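Local coordinates for esterase (Staphylococcus aureus subsp. aureus USA300_TCH1516, PDB 3D7R), which probably hydrolyses ester bonds as a member of the alpha/beta hydrolase fold family, its natural substrate not established, at residues Met273-Phe276 against Glu277-Leu281. Residues are numbered along the deposited sequence; the frame is centred on the assembly and turned at random.
Sequences MKLF and EQMML
The backbone O of K274 takes two donors: the N of Q278, 3.0 Å away in the regular i to i+4 pattern of an alpha-helix, and a water. This is helix 270-282, the crossover between the parallel strands 259-264 and 287-292 at one edge of the alpha/beta hydrolase sheet, with one side packed on the strands and the other turned to solvent. The water ties three groups of the outer side together. It donates to K274 O and, over 2.6 Å, to OE1 of E277, and it accepts from NE2 of Q278 at 3.2 Å, so backbone and side chains share one solvent molecule. E277 sends its carboxylate there with CG anti to the backbone N (chi1 -179°) and an extended chain beyond. K274 runs beside it, pointing the same way but bent at chi2 and chi3, and its NZ reaches E277 OE1 only as a long salt bridge of 3.7 Å. OE1 thus has both the water and, more loosely, the ammonium as partners, which would be expected to favour a charged carboxylate. Both side chains also lie against F289 of strand 287-292. Elsewhere toward the surface, selenomethionine M279 brings its selenium loosely against CG of L275.

On the buried side the contact turns apolar. The F276 ring, packed among M261, I287 and the loop residues L203 and I253, receives the selenomethionine M280 over one face. M280 CG makes a CH-pi contact 3.8 Å from the ring centroid, displaced toward the rim on the CZ side. In M280 the bend at chi2 (-75°) carries the selenium outward from the ring centre, beyond the rim at CZ, giving an oblique Met-aromatic contact in which SE lies 3.7 Å from CZ of F276.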
loop_
_atom_site.group_PDB
_atom_site.type_symbol
_atom_site.label_atom_id
_atom_site.label_comp_id
_atom_site.label_asym_id
_atom_site.label_seq_id
_atom_site.Cartn_x
_atom_site.Cartn_y
_atom_site.Cartn_z
HETATM N N MSE A 273 4.084 -11.444 7.165
HETATM C CA MSE A 273 4.693 -11.553 5.837
HETATM C C MSE A 273 5.336 -12.919 5.624
HETATM O O MSE A 273 5.211 -13.500 4.540
HETATM C CB MSE A 273 5.713 -10.425 5.573
HETATM C CG MSE A 273 5.079 -9.030 5.555
HETATM SE SE MSE A 273 6.433 -7.718 5.062
HETATM C CE MSE A 273 7.377 -7.556 6.750
ATOM N N LYS A 274 6.024 -13.431 6.641
ATOM C CA LYS A 274 6.629 -14.764 6.533
ATOM C C LYS A 274 5.555 -15.842 6.424
ATOM O O LYS A 274 5.714 -16.803 5.667
ATOM C CB LYS A 274 7.559 -15.065 7.721
ATOM C CG LYS A 274 8.842 -14.189 7.787
ATOM C CD LYS A 274 9.801 -14.453 6.625
ATOM C CE LYS A 274 10.821 -15.522 6.963
ATOM N NZ LYS A 274 11.639 -15.843 5.752
ATOM N N LEU A 275 4.468 -15.686 7.183
ATOM C CA LEU A 275 3.329 -16.612 7.098
ATOM C C LEU A 275 2.669 -16.583 5.714
ATOM O O LEU A 275 2.405 -17.638 5.102
ATOM C CB LEU A 275 2.294 -16.303 8.179
ATOM C CG LEU A 275 1.016 -17.156 8.186
ATOM C CD1 LEU A 275 1.327 -18.678 8.216
ATOM C CD2 LEU A 275 0.138 -16.759 9.365
ATOM N N PHE A 276 2.403 -15.382 5.215
ATOM C CA PHE A 276 1.887 -15.238 3.847
ATOM C C PHE A 276 2.826 -15.900 2.815
ATOM O O PHE A 276 2.379 -16.620 1.921
ATOM C CB PHE A 276 1.679 -13.767 3.519
ATOM C CG PHE A 276 1.233 -13.507 2.097
ATOM C CD1 PHE A 276 -0.050 -13.881 1.674
ATOM C CD2 PHE A 276 2.077 -12.831 1.203
ATOM C CE1 PHE A 276 -0.475 -13.629 0.367
ATOM C CE2 PHE A 276 1.661 -12.561 -0.109
ATOM C CZ PHE A 276 0.372 -12.956 -0.520
ATOM N N GLU A 277 4.129 -15.677 2.942
ATOM C CA GLU A 277 5.060 -16.321 2.024
ATOM C C GLU A 277 4.941 -17.854 2.062
ATOM O O GLU A 277 4.970 -18.504 1.009
ATOM C CB GLU A 277 6.493 -15.888 2.304
ATOM C CG GLU A 277 7.507 -16.524 1.350
ATOM C CD GLU A 277 8.951 -16.343 1.794
ATOM O OE1 GLU A 277 9.245 -16.278 3.009
ATOM O OE2 GLU A 277 9.800 -16.283 0.901
ATOM N N GLN A 278 4.840 -18.431 3.262
ATOM C CA GLN A 278 4.678 -19.886 3.419
ATOM C C GLN A 278 3.401 -20.391 2.737
ATOM O O GLN A 278 3.403 -21.432 2.062
ATOM C CB GLN A 278 4.688 -20.273 4.908
ATOM C CG GLN A 278 6.107 -20.309 5.548
ATOM C CD GLN A 278 7.000 -21.363 4.908
ATOM O OE1 GLN A 278 6.582 -22.499 4.723
ATOM N NE2 GLN A 278 8.232 -20.993 4.574
HETATM N N MSE A 279 2.302 -19.643 2.898
HETATM C CA MSE A 279 1.039 -20.013 2.251
HETATM C C MSE A 279 1.130 -19.962 0.709
HETATM O O MSE A 279 0.629 -20.845 0.027
HETATM C CB MSE A 279 -0.116 -19.125 2.748
HETATM C CG MSE A 279 -0.416 -19.271 4.224
HETATM SE SE MSE A 279 -1.594 -17.784 4.781
HETATM C CE MSE A 279 -3.113 -18.195 3.662
HETATM N N MSE A 280 1.755 -18.920 0.175
HETATM C CA MSE A 280 1.996 -18.815 -1.288
HETATM C C MSE A 280 2.813 -20.001 -1.822
HETATM O O MSE A 280 2.474 -20.612 -2.849
HETATM C CB MSE A 280 2.726 -17.501 -1.590
HETATM C CG MSE A 280 1.882 -16.263 -1.274
HETATM SE SE MSE A 280 0.486 -16.004 -2.649
HETATM C CE MSE A 280 1.639 -15.395 -4.073
ATOM N N LEU A 281 3.890 -20.327 -1.109
ATOM C CA LEU A 281 4.766 -21.435 -1.462
ATOM C C LEU A 281 4.005 -22.760 -1.468
ATOM O O LEU A 281 4.072 -23.521 -2.439
ATOM C CB LEU A 281 5.953 -21.476 -0.488
ATOM C CG LEU A 281 6.939 -20.304 -0.681
ATOM C CD1 LEU A 281 7.954 -20.307 0.464
ATOM C CD2 LEU A 281 7.631 -20.378 -2.046
HETATM O O HOH W 1 8.520 -17.837 4.946
#